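Side-chain contacts in hypothetical protein lpg0944 (Legionella pneumophila subsp. pneumophila str. Philadelphia 1, PDB 4RXV), which is of unknown function but carries, in this N-terminal fragment, a RavJ-type peptidase domain of the papain-like clan CA, consistent with a cysteine protease-like activity: residues K79-R84 with G219-Y224; N85-F90 with G94-V99; H108-L113 with Y123-I128; R150-P155 with A160-I165. All blocks are in the same frame, centred on the assembly; numbering follows the deposited sequence. Where two conformers were deposited one is given.

How the interactions relate
Interactions 1, 2 and 3 adjoin one another, and interaction 4 lies at the far side of the chain's centre from interaction 2, with their centres about 37 Å apart. Along the chain, interaction 2 closes before interaction 3 opens, and interaction 4 follows. Interaction 1 joins helix 74-84 to the tail of this fragment, so the other three fall between its segments. Helix 105-114 is shared by interactions 1, 2 and 3. Ala81 and Leu221 touch it, Asn85 OD1 accepts a probable hydrogen bond from His108 NE2, and its Ala110 packs on strand 123-133. Ala126 of that strand touches Leu151, which brings in interaction 4. The series thus spans the peptidase-family domain from small sheet to main sheet.

Interaction 1: K79-R84 with G219-Y224; sequences KFAQQR and GQLTPY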
loop_
_atom_site.group_PDB
_atom_site.type_symbol
_atom_site.label_atom_id
_atom_site.label_comp_id
_atom_site.label_asym_id
_atom_site.label_seq_id
_atom_site.Cartn_x
_atom_site.Cartn_y
_atom_site.Cartn_z
ATOM N N LYS A 79 7.805 9.825 3.009
ATOM C CA LYS A 79 8.063 9.844 4.442
ATOM C C LYS A 79 7.302 8.752 5.174
ATOM O O LYS A 79 7.816 8.185 6.125
ATOM C CB LYS A 79 7.734 11.210 5.026
ATOM C CG LYS A 79 8.856 12.221 4.870
ATOM C CD LYS A 79 8.564 13.492 5.642
ATOM C CE LYS A 79 7.526 14.318 4.916
ATOM N NZ LYS A 79 6.862 15.283 5.808
ATOM N N PHE A 80 6.078 8.486 4.743
ATOM C CA PHE A 80 5.258 7.440 5.360
ATOM C C PHE A 80 6.001 6.093 5.281
ATOM O O PHE A 80 6.136 5.386 6.282
ATOM C CB PHE A 80 3.890 7.367 4.679
ATOM C CG PHE A 80 2.919 6.408 5.322
ATOM C CD1 PHE A 80 2.975 5.059 5.072
ATOM C CD2 PHE A 80 1.904 6.882 6.143
ATOM C CE1 PHE A 80 2.079 4.185 5.651
ATOM C CE2 PHE A 80 0.987 6.017 6.721
ATOM C CZ PHE A 80 1.076 4.665 6.475
ATOM N N ALA A 81 6.502 5.756 4.103
ATOM C CA ALA A 81 7.250 4.515 3.931
ATOM C C ALA A 81 8.516 4.509 4.788
ATOM O O ALA A 81 8.847 3.502 5.428
ATOM C CB ALA A 81 7.603 4.321 2.489
ATOM N N GLN A 82 9.235 5.626 4.802
ATOM C CA GLN A 82 10.449 5.717 5.577
ATOM C C GLN A 82 10.179 5.483 7.067
ATOM O O GLN A 82 10.904 4.741 7.741
ATOM C CB GLN A 82 11.070 7.086 5.367
ATOM C CG GLN A 82 12.472 7.220 5.842
ATOM C CD GLN A 82 13.150 8.339 5.116
ATOM O OE1 GLN A 82 14.127 8.133 4.391
ATOM N NE2 GLN A 82 12.598 9.531 5.253
ATOM N N GLN A 83 9.160 6.141 7.590
ATOM C CA GLN A 83 8.859 6.065 9.011
ATOM C C GLN A 83 8.398 4.680 9.417
ATOM O O GLN A 83 8.780 4.187 10.480
ATOM C CB GLN A 83 7.782 7.067 9.356
ATOM C CG GLN A 83 8.261 8.493 9.324
ATOM C CD GLN A 83 9.470 8.721 10.225
ATOM O OE1 GLN A 83 10.521 9.192 9.774
ATOM N NE2 GLN A 83 9.332 8.369 11.500
ATOM N N ARG A 84 7.607 4.028 8.574
ATOM C CA ARG A 84 7.117 2.702 8.919
ATOM C C ARG A 84 8.196 1.645 8.821
ATOM O O ARG A 84 8.034 0.580 9.394
ATOM C CB ARG A 84 5.962 2.292 8.000
ATOM C CG ARG A 84 4.729 3.163 7.972
ATOM C CD ARG A 84 4.102 3.257 9.298
ATOM N NE ARG A 84 2.972 4.207 9.410
ATOM C CZ ARG A 84 3.075 5.533 9.344
ATOM N NH1 ARG A 84 4.226 6.114 9.018
ATOM N NH2 ARG A 84 2.004 6.287 9.575
ATOM N N GLY A 219 14.997 8.131 -4.995
ATOM C CA GLY A 219 16.098 7.433 -4.341
ATOM C C GLY A 219 16.275 7.788 -2.871
ATOM O O GLY A 219 17.341 7.566 -2.294
ATOM N N GLN A 220 15.238 8.358 -2.262
ATOM C CA GLN A 220 15.275 8.659 -0.840
ATOM C C GLN A 220 15.182 7.419 0.033
ATOM O O GLN A 220 15.650 7.430 1.179
ATOM C CB GLN A 220 14.145 9.595 -0.460
ATOM C CG GLN A 220 14.194 10.893 -1.182
ATOM C CD GLN A 220 13.150 11.842 -0.674
ATOM O OE1 GLN A 220 13.097 12.145 0.514
ATOM N NE2 GLN A 220 12.287 12.285 -1.556
ATOM N N LEU A 221 14.552 6.361 -0.474
ATOM C CA LEU A 221 14.272 5.192 0.353
ATOM C C LEU A 221 15.305 4.089 0.145
ATOM O O LEU A 221 15.828 3.870 -0.951
ATOM C CB LEU A 221 12.901 4.606 0.032
ATOM C CG LEU A 221 11.709 5.543 0.181
ATOM C CD1 LEU A 221 10.432 4.903 -0.284
ATOM C CD2 LEU A 221 11.566 6.026 1.625
ATOM N N THR A 222 15.594 3.367 1.215
ATOM C CA THR A 222 16.345 2.136 1.120
ATOM C C THR A 222 15.335 0.988 1.091
ATOM O O THR A 222 14.512 0.876 1.989
ATOM C CB THR A 222 17.282 2.010 2.307
ATOM O OG1 THR A 222 18.168 3.142 2.324
ATOM C CG2 THR A 222 18.072 0.738 2.211
ATOM N N PRO A 223 15.374 0.131 0.059
ATOM C CA PRO A 223 14.492 -1.043 0.100
ATOM C C PRO A 223 14.666 -1.811 1.401
ATOM O O PRO A 223 15.778 -1.921 1.900
ATOM C CB PRO A 223 14.943 -1.866 -1.106
ATOM C CG PRO A 223 15.497 -0.836 -2.061
ATOM C CD PRO A 223 16.216 0.135 -1.155
ATOM N N TYR A 224 13.579 -2.332 1.948
ATOM C CA TYR A 224 13.655 -2.931 3.273
ATOM C C TYR A 224 14.581 -4.145 3.304
ATOM O O TYR A 224 15.243 -4.406 4.307
ATOM C CB TYR A 224 12.275 -3.347 3.738
ATOM C CG TYR A 224 12.157 -3.598 5.233
ATOM C CD1 TYR A 224 12.409 -2.578 6.137
ATOM C CD2 TYR A 224 11.722 -4.825 5.742
ATOM C CE1 TYR A 224 12.282 -2.757 7.482
ATOM C CE2 TYR A 224 11.580 -5.022 7.121
ATOM C CZ TYR A 224 11.847 -3.978 7.978
ATOM O OH TYR A 224 11.691 -4.125 9.330
HETATM O O HOH W 1 16.326 9.590 2.602
#
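Leu221 reaches Ala81 and Gln82 because its CG stands beside its own backbone N (chi1 -58°) and chi2 is extended. The two methyl groups then part. CD1 lies 4.0 Å from Ala81 CB. CD2 lies 3.9 Å from Gln82 CB, so the leucine fork meets two successive residues of the helix.

Gln82 turns its CG the other way, anti to the backbone N (chi1 -166°), and its chain runs out extended toward residues 219-224. Its amide OE1 stops 3.6 Å from Gln220 O. Both are acceptors, and water 1 mediates between them. The water donates to Gln82 OE1 at 3.2 Å and to Gln220 O at 2.7 Å. The contact is therefore apolar at the leucine and water-bridged beside it.

Gln220 points its own amide elsewhere: NE2 donates to Arg217 O and Gln75 OE1. The backbone N atoms of Gln220 and Leu221 both bond to the carboxylate of Asp115, just past helix 105-114. Residues 219-224 thus lie as an irregular segment alongside the last turns of helix 74-84, and Ala81 also touches His108 of helix 105-114.

Interaction 2: N85-F90 with G94-V99; sequences NKKSSF and GEAVRV
Asn85 and Arg98 make the side-chain hydrogen bond of this contact. Arg98 NH1 donates to Asn85 OD1 at 3.0 Å. The oxygen lies in the guanidinium plane, but the nitrogen stands above the amide plane, 50° out of it, and does not use a lone pair. His108 NE2 of helix 105-114 is a second donor to the same oxygen. A bend at chi3 (-66°) turns the end of the arginine toward the asparagine. Glu16 holds both groups further: its OE1 accepts from Asn85 ND2 and its O from Arg98 NH2. The guanidinium also makes a cation-pi contact with Tyr224.

Between the backbones, Val97 N donates to Phe90 O at 2.9 Å. This bond lies at the open end of a beta-hairpin formed by strands 91-92 and 95-100, on one margin of a small mixed sheet. Before the hairpin, Ser88 OG accepts from Phe90 N at 3.1 Å, an ST turn that shapes the chain ahead of Phe90.

Two waters fill in where the backbones separate. Water 2 donates to Lys86 O and to Val97 O, both at 2.7 Å. Water 3 accepts from Ser88 N and donates to Phe90 O and Val97 O.

Val97 CG2 sits over one face of the Phe90 ring, 3.8 Å from the centroid and 10° off the normal, a CH-pi contact. Val97 CG1 reaches toward the CD2-CE2 side of the same ring. On the exposed side, Lys87 lays CG against Ala96 CB at 3.7 Å, and the rest of its extended chain carries on past the alanine toward Tyr224.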
loop_
_atom_site.group_PDB
_atom_site.type_symbol
_atom_site.label_atom_id
_atom_site.label_comp_id
_atom_site.label_asym_id
_atom_site.label_seq_id
_atom_site.Cartn_x
_atom_site.Cartn_y
_atom_site.Cartn_z
ATOM N N ASN A 85 9.290 1.920 8.112
ATOM C CA ASN A 85 10.398 0.970 7.962
ATOM C C ASN A 85 11.494 1.142 9.005
ATOM O O ASN A 85 12.482 0.414 9.003
ATOM C CB ASN A 85 11.019 1.068 6.574
ATOM C CG ASN A 85 10.215 0.326 5.524
ATOM O OD1 ASN A 85 9.146 -0.238 5.784
ATOM N ND2 ASN A 85 10.743 0.313 4.322
ATOM N N LYS A 86 11.338 2.087 9.913
ATOM C CA LYS A 86 12.287 2.207 11.004
ATOM C C LYS A 86 12.196 0.996 11.943
ATOM O O LYS A 86 11.110 0.560 12.325
ATOM C CB LYS A 86 12.067 3.517 11.754
ATOM C CG LYS A 86 12.417 4.711 10.891
ATOM C CD LYS A 86 12.362 6.028 11.650
ATOM C CE LYS A 86 12.697 7.210 10.735
ATOM N NZ LYS A 86 14.014 7.071 10.048
ATOM N N LYS A 87 13.353 0.436 12.285
ATOM C CA LYS A 87 13.404 -0.690 13.200
ATOM C C LYS A 87 13.702 -0.186 14.590
ATOM O O LYS A 87 14.660 0.525 14.809
ATOM C CB LYS A 87 14.462 -1.705 12.780
ATOM C CG LYS A 87 14.167 -2.350 11.442
ATOM C CD LYS A 87 15.276 -3.302 11.058
ATOM C CE LYS A 87 15.080 -3.839 9.649
ATOM N NZ LYS A 87 16.161 -4.790 9.286
ATOM N N SER A 88 12.855 -0.557 15.532
ATOM C CA SER A 88 13.086 -0.205 16.913
ATOM C C SER A 88 13.377 -1.472 17.673
ATOM O O SER A 88 13.550 -2.543 17.086
ATOM C CB SER A 88 11.860 0.479 17.513
ATOM O OG SER A 88 10.855 -0.472 17.805
ATOM N N SER A 89 13.431 -1.335 18.990
ATOM C CA SER A 89 13.658 -2.453 19.886
ATOM C C SER A 89 12.511 -3.465 19.871
ATOM O O SER A 89 12.705 -4.627 20.222
ATOM C CB SER A 89 13.840 -1.926 21.305
ATOM O OG SER A 89 14.627 -0.743 21.297
ATOM N N PHE A 90 11.322 -3.030 19.466
ATOM C CA PHE A 90 10.152 -3.896 19.482
ATOM C C PHE A 90 10.278 -4.940 18.370
ATOM O O PHE A 90 10.280 -4.596 17.176
ATOM C CB PHE A 90 8.892 -3.037 19.297
ATOM C CG PHE A 90 7.579 -3.754 19.527
ATOM C CD1 PHE A 90 7.494 -5.045 20.017
ATOM C CD2 PHE A 90 6.406 -3.090 19.243
ATOM C CE1 PHE A 90 6.242 -5.648 20.214
ATOM C CE2 PHE A 90 5.182 -3.685 19.431
ATOM C CZ PHE A 90 5.094 -4.963 19.914
ATOM N N GLY A 94 11.733 -12.466 16.657
ATOM C CA GLY A 94 13.038 -11.990 16.235
ATOM C C GLY A 94 13.039 -11.001 15.085
ATOM O O GLY A 94 14.104 -10.639 14.590
ATOM N N GLU A 95 11.852 -10.554 14.681
ATOM C CA GLU A 95 11.705 -9.641 13.555
ATOM C C GLU A 95 11.159 -8.290 14.025
ATOM O O GLU A 95 10.145 -8.215 14.729
ATOM C CB GLU A 95 10.767 -10.243 12.505
ATOM C CG GLU A 95 11.232 -11.588 11.951
ATOM C CD GLU A 95 10.192 -12.262 11.070
ATOM O OE1 GLU A 95 8.995 -11.925 11.181
ATOM O OE2 GLU A 95 10.575 -13.137 10.264
ATOM N N ALA A 96 11.826 -7.213 13.627
ATOM C CA ALA A 96 11.392 -5.881 14.011
ATOM C C ALA A 96 9.958 -5.644 13.576
ATOM O O ALA A 96 9.578 -5.921 12.446
ATOM C CB ALA A 96 12.293 -4.829 13.412
ATOM N N VAL A 97 9.186 -5.063 14.480
ATOM C CA VAL A 97 7.780 -4.784 14.247
ATOM C C VAL A 97 7.564 -3.548 13.372
ATOM O O VAL A 97 8.091 -2.468 13.641
ATOM C CB VAL A 97 7.075 -4.588 15.597
ATOM C CG1 VAL A 97 5.657 -4.084 15.424
ATOM C CG2 VAL A 97 7.065 -5.890 16.357
ATOM N N ARG A 98 6.755 -3.738 12.334
ATOM C CA ARG A 98 6.156 -2.664 11.531
ATOM C C ARG A 98 4.658 -2.888 11.566
ATOM O O ARG A 98 4.231 -4.042 11.624
ATOM C CB ARG A 98 6.686 -2.694 10.096
ATOM C CG ARG A 98 8.206 -2.505 10.011
ATOM C CD ARG A 98 8.696 -2.527 8.553
ATOM N NE ARG A 98 8.491 -3.851 7.999
ATOM C CZ ARG A 98 8.508 -4.156 6.702
ATOM N NH1 ARG A 98 8.765 -3.241 5.768
ATOM N NH2 ARG A 98 8.269 -5.406 6.342
ATOM N N VAL A 99 3.878 -1.813 11.545
ATOM C CA VAL A 99 2.442 -1.921 11.742
ATOM C C VAL A 99 1.685 -1.100 10.727
ATOM O O VAL A 99 2.017 0.043 10.486
ATOM C CB VAL A 99 2.033 -1.407 13.145
ATOM C CG1 VAL A 99 0.530 -1.624 13.377
ATOM C CG2 VAL A 99 2.846 -2.041 14.242
HETATM O O HOH W 2 8.550 0.152 13.115
HETATM O O HOH W 3 10.397 -2.243 15.575
#

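Interaction 3: H108-L113 with Y123-I128; sequences HSAGVL and YDVAVI
Ala110 meets Val127 and Val125 in a purely apolar contact between a helix and a strand. The closest approach is Ala110 CB to Val127 CG2, 3.9 Å. The same methyl lies 4.4 Å from Val125 CG1, so it sits between two valines of the strand. One helical turn on, Leu113 takes part through its CB, 4.4 Å from Val125 CG2. Val125 thus offers one methyl to each of the two helix residues. In Val127, CG1 is anti to the backbone N (chi1 -180°), which leaves CG2 beside that N and facing the helix. All four residues are buried.

The pattern of side chains follows from the secondary structure. Ala110 and Leu113 are three residues apart and lie on the same side of the helix. Val125 and Val127 are two apart and lie on the same face of the strand. Ala126, between them, points away from the helix.

Polar bonding lies elsewhere: along the strand backbone, and at the start of the helix segment. The strand pairs with its neighbours, as in the backbone bonds of Ala126 with Leu143 and of Val127 with Tyr205. On the helix, His108 ND1 and Ser109 OG each hydrogen-bond Tyr18 OH, away from the valines.

The segments run nearly antiparallel, at 168°, with axes 9.3 Å apart. A helix laid along one face of an antiparallel sheet is consistent with the papain-like fold of clan CA peptidases.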
loop_
_atom_site.group_PDB
_atom_site.type_symbol
_atom_site.label_atom_id
_atom_site.label_comp_id
_atom_site.label_asym_id
_atom_site.label_seq_id
_atom_site.Cartn_x
_atom_site.Cartn_y
_atom_site.Cartn_z
ATOM N N HIS A 108 2.247 3.452 2.089
ATOM C CA HIS A 108 3.627 2.974 2.079
ATOM C C HIS A 108 4.058 2.701 0.648
ATOM O O HIS A 108 5.105 3.154 0.198
ATOM C CB HIS A 108 3.707 1.714 2.925
ATOM C CG HIS A 108 5.088 1.213 3.171
ATOM N ND1 HIS A 108 5.898 0.707 2.176
ATOM C CD2 HIS A 108 5.775 1.117 4.330
ATOM C CE1 HIS A 108 7.039 0.346 2.726
ATOM N NE2 HIS A 108 6.987 0.578 4.029
ATOM N N SER A 109 3.263 1.924 -0.068
ATOM C CA SER A 109 3.582 1.596 -1.465
ATOM C C SER A 109 3.553 2.813 -2.367
ATOM O O SER A 109 4.381 2.893 -3.285
ATOM C CB SER A 109 2.642 0.530 -2.017
ATOM O OG SER A 109 2.754 -0.681 -1.317
ATOM N N ALA A 110 2.652 3.761 -2.139
ATOM C CA ALA A 110 2.690 5.002 -2.900
ATOM C C ALA A 110 4.055 5.671 -2.747
ATOM O O ALA A 110 4.625 6.142 -3.736
ATOM C CB ALA A 110 1.571 5.930 -2.486
ATOM N N GLY A 111 4.603 5.693 -1.528
ATOM C CA GLY A 111 5.930 6.253 -1.315
ATOM C C GLY A 111 7.017 5.499 -2.040
ATOM O O GLY A 111 7.870 6.112 -2.688
ATOM N N VAL A 112 6.998 4.175 -1.950
ATOM C CA VAL A 112 7.977 3.351 -2.656
ATOM C C VAL A 112 7.977 3.665 -4.151
ATOM O O VAL A 112 9.029 3.784 -4.772
ATOM C CB VAL A 112 7.706 1.857 -2.391
ATOM C CG1 VAL A 112 8.508 0.970 -3.309
ATOM C CG2 VAL A 112 7.968 1.511 -0.914
ATOM N N LEU A 113 6.790 3.761 -4.726
ATOM C CA LEU A 113 6.654 3.972 -6.158
ATOM C C LEU A 113 7.023 5.387 -6.571
ATOM O O LEU A 113 7.674 5.580 -7.590
ATOM C CB LEU A 113 5.236 3.640 -6.578
ATOM C CG LEU A 113 4.872 2.184 -6.328
ATOM C CD1 LEU A 113 3.358 2.000 -6.429
ATOM C CD2 LEU A 113 5.631 1.225 -7.187
ATOM N N TYR A 123 4.665 5.958 -15.330
ATOM C CA TYR A 123 3.369 5.934 -14.695
ATOM C C TYR A 123 3.158 7.177 -13.862
ATOM O O TYR A 123 4.098 7.719 -13.302
ATOM C CB TYR A 123 3.257 4.711 -13.760
ATOM C CG TYR A 123 3.214 3.370 -14.449
ATOM C CD1 TYR A 123 2.054 2.919 -15.043
ATOM C CD2 TYR A 123 4.318 2.544 -14.494
ATOM C CE1 TYR A 123 2.005 1.678 -15.669
ATOM C CE2 TYR A 123 4.278 1.320 -15.130
ATOM C CZ TYR A 123 3.121 0.893 -15.719
ATOM O OH TYR A 123 3.120 -0.332 -16.343
ATOM N N ASP A 124 1.895 7.573 -13.743
ATOM C CA ASP A 124 1.454 8.447 -12.669
ATOM C C ASP A 124 0.963 7.565 -11.514
ATOM O O ASP A 124 0.626 6.390 -11.709
ATOM C CB ASP A 124 0.330 9.370 -13.154
ATOM C CG ASP A 124 0.750 10.281 -14.288
ATOM O OD1 ASP A 124 1.790 10.946 -14.154
ATOM O OD2 ASP A 124 0.003 10.382 -15.294
ATOM N N VAL A 125 0.938 8.127 -10.301
ATOM C CA VAL A 125 0.538 7.393 -9.105
ATOM C C VAL A 125 -0.733 8.012 -8.582
ATOM O O VAL A 125 -0.873 9.236 -8.567
ATOM C CB VAL A 125 1.654 7.436 -8.046
ATOM C CG1 VAL A 125 1.214 6.741 -6.769
ATOM C CG2 VAL A 125 2.903 6.759 -8.571
ATOM N N ALA A 126 -1.669 7.178 -8.152
ATOM C CA ALA A 126 -2.875 7.670 -7.505
ATOM C C ALA A 126 -3.137 6.854 -6.255
ATOM O O ALA A 126 -2.694 5.706 -6.142
ATOM C CB ALA A 126 -4.072 7.608 -8.431
ATOM N N VAL A 127 -3.861 7.439 -5.325
ATOM C CA VAL A 127 -4.322 6.715 -4.133
ATOM C C VAL A 127 -5.820 6.895 -4.051
ATOM O O VAL A 127 -6.327 8.025 -4.177
ATOM C CB VAL A 127 -3.622 7.217 -2.853
ATOM C CG1 VAL A 127 -4.121 6.432 -1.624
ATOM C CG2 VAL A 127 -2.118 7.096 -2.989
ATOM N N ILE A 128 -6.517 5.794 -3.893
ATOM C CA ILE A 128 -7.965 5.757 -3.938
ATOM C C ILE A 128 -8.534 5.114 -2.683
ATOM O O ILE A 128 -7.927 4.242 -2.060
ATOM C CB ILE A 128 -8.486 4.983 -5.193
ATOM C CG1 ILE A 128 -8.216 3.473 -5.087
ATOM C CG2 ILE A 128 -7.875 5.570 -6.464
ATOM C CD1 ILE A 128 -8.798 2.639 -6.255
#

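Interaction 4: R150-P155 with A160-I165; sequences RLPQPP and AEVFPI
The Pro164 ring is met at its CD and CG atoms by Leu151 CD2, and the Pro152 ring at CG by Val162 CG2. Pro164 CD lies 3.5 Å from Leu151 CD2, with Pro164 CG a little farther from the same methyl at 3.9 Å. CD2 is the one leucine methyl that meets the ring. The two side chains cross at about a right angle. Pro152 CG lies 3.9 Å from Val162 CG2, and Pro152 CD is almost as near to it. In Val162, CG1 stands anti to the carbonyl carbon (chi1 -65°), which puts CG2 between the backbone N and the carbonyl carbon, the crowded position, facing Pro152.

Both segments belong to the long connection between strands 136-146 and 168-170, which are neighbours in the four-stranded antiparallel sheet. The connection folds back on itself here, and a short 3-10 segment at Ala160 and Glu161 leads into the second half. There Phe163 N donates to Ala160 O at 3.2 Å. The side chain of Phe163 leaves the backbone away from residues 150-155, and its ring packs edge-to-face with Phe199.

Leu151 is the buried member. It also leans on Leu143 and Val203 of the sheet, and its backbone N is bonded to Gln206 OE1. Near the two prolines, water 4 links the backbones. It donates to Arg150 O at 3.1 Å and also to Val162 O, where the separation is unusually short and its exact length doubtful.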
loop_
_atom_site.group_PDB
_atom_site.type_symbol
_atom_site.label_atom_id
_atom_site.label_comp_id
_atom_site.label_asym_id
_atom_site.label_seq_id
_atom_site.Cartn_x
_atom_site.Cartn_y
_atom_site.Cartn_z
ATOM N N ARG A 150 -6.132 10.849 -16.438
ATOM C CA ARG A 150 -6.695 11.676 -15.380
ATOM C C ARG A 150 -7.907 10.951 -14.840
ATOM O O ARG A 150 -8.878 10.701 -15.566
ATOM C CB ARG A 150 -7.114 13.047 -15.898
ATOM N N LEU A 151 -7.850 10.600 -13.575
ATOM C CA LEU A 151 -8.934 9.888 -12.971
ATOM C C LEU A 151 -9.963 10.904 -12.539
ATOM O O LEU A 151 -9.646 12.080 -12.372
ATOM C CB LEU A 151 -8.419 9.109 -11.765
ATOM C CG LEU A 151 -7.324 8.091 -12.096
ATOM C CD1 LEU A 151 -6.845 7.433 -10.818
ATOM C CD2 LEU A 151 -7.797 7.054 -13.103
ATOM N N PRO A 152 -11.192 10.456 -12.323
ATOM C CA PRO A 152 -12.206 11.361 -11.781
ATOM C C PRO A 152 -11.805 11.912 -10.431
ATOM O O PRO A 152 -11.190 11.206 -9.635
ATOM C CB PRO A 152 -13.445 10.467 -11.665
ATOM C CG PRO A 152 -12.928 9.074 -11.680
ATOM C CD PRO A 152 -11.678 9.077 -12.472
ATOM N N GLN A 153 -12.204 13.148 -10.166
ATOM C CA GLN A 153 -11.998 13.790 -8.885
ATOM C C GLN A 153 -13.278 13.778 -8.059
ATOM O O GLN A 153 -14.379 13.880 -8.624
ATOM C CB GLN A 153 -11.585 15.240 -9.092
ATOM C CG GLN A 153 -10.284 15.396 -9.804
ATOM C CD GLN A 153 -10.029 16.851 -10.111
ATOM O OE1 GLN A 153 -9.150 17.479 -9.525
ATOM N NE2 GLN A 153 -10.823 17.401 -11.010
ATOM N N PRO A 154 -13.136 13.701 -6.726
ATOM C CA PRO A 154 -14.345 13.749 -5.903
ATOM C C PRO A 154 -15.153 15.019 -6.192
ATOM O O PRO A 154 -14.589 16.088 -6.385
ATOM C CB PRO A 154 -13.791 13.758 -4.480
ATOM C CG PRO A 154 -12.453 13.038 -4.603
ATOM C CD PRO A 154 -11.913 13.521 -5.921
ATOM N N PRO A 155 -16.484 14.921 -6.173
ATOM C CA PRO A 155 -17.279 13.768 -5.734
ATOM C C PRO A 155 -17.610 12.753 -6.829
ATOM O O PRO A 155 -18.413 11.862 -6.573
ATOM C CB PRO A 155 -18.566 14.432 -5.233
ATOM C CG PRO A 155 -18.719 15.592 -6.143
ATOM C CD PRO A 155 -17.335 16.128 -6.323
ATOM N N ALA A 160 -15.310 1.173 -13.361
ATOM C CA ALA A 160 -14.570 0.447 -14.375
ATOM C C ALA A 160 -14.494 1.205 -15.695
ATOM O O ALA A 160 -13.482 1.128 -16.398
ATOM C CB ALA A 160 -15.182 -0.926 -14.586
ATOM N N GLU A 161 -15.548 1.933 -16.052
ATOM C CA GLU A 161 -15.572 2.560 -17.376
ATOM C C GLU A 161 -14.708 3.822 -17.447
ATOM O O GLU A 161 -14.515 4.370 -18.528
ATOM C CB GLU A 161 -17.003 2.838 -17.863
ATOM C CG GLU A 161 -17.712 3.973 -17.169
ATOM C CD GLU A 161 -18.349 3.558 -15.858
ATOM O OE1 GLU A 161 -19.137 4.360 -15.308
ATOM O OE2 GLU A 161 -18.073 2.436 -15.378
ATOM N N VAL A 162 -14.191 4.274 -16.304
ATOM C CA VAL A 162 -13.231 5.385 -16.292
ATOM C C VAL A 162 -11.897 4.951 -15.647
ATOM O O VAL A 162 -11.146 5.771 -15.133
ATOM C CB VAL A 162 -13.839 6.674 -15.636
ATOM C CG1 VAL A 162 -15.000 7.203 -16.482
ATOM C CG2 VAL A 162 -14.308 6.439 -14.220
ATOM N N PHE A 163 -11.599 3.651 -15.723
ATOM C CA PHE A 163 -10.351 3.060 -15.200
ATOM C C PHE A 163 -9.428 2.789 -16.401
ATOM O O PHE A 163 -9.737 1.937 -17.232
ATOM C CB PHE A 163 -10.710 1.762 -14.495
ATOM C CG PHE A 163 -9.649 1.199 -13.581
ATOM C CD1 PHE A 163 -9.338 1.798 -12.384
ATOM C CD2 PHE A 163 -9.050 -0.011 -13.874
ATOM C CE1 PHE A 163 -8.413 1.230 -11.529
ATOM C CE2 PHE A 163 -8.130 -0.589 -13.000
ATOM C CZ PHE A 163 -7.832 0.020 -11.838
ATOM N N PRO A 164 -8.298 3.511 -16.513
ATOM C CA PRO A 164 -7.518 3.433 -17.752
ATOM C C PRO A 164 -6.957 2.059 -18.064
ATOM O O PRO A 164 -6.585 1.328 -17.139
ATOM C CB PRO A 164 -6.365 4.402 -17.494
ATOM C CG PRO A 164 -6.914 5.371 -16.528
ATOM C CD PRO A 164 -7.802 4.580 -15.632
ATOM N N ILE A 165 -6.867 1.758 -19.359
ATOM C CA ILE A 165 -6.152 0.588 -19.845
ATOM C C ILE A 165 -4.736 0.651 -19.317
ATOM O O ILE A 165 -4.087 1.688 -19.392
ATOM C CB ILE A 165 -6.089 0.552 -21.411
ATOM C CG1 ILE A 165 -7.481 0.383 -22.009
ATOM C CG2 ILE A 165 -5.181 -0.575 -21.909
ATOM C CD1 ILE A 165 -7.538 0.587 -23.519
HETATM O O HOH W 4 -10.333 8.014 -16.006
#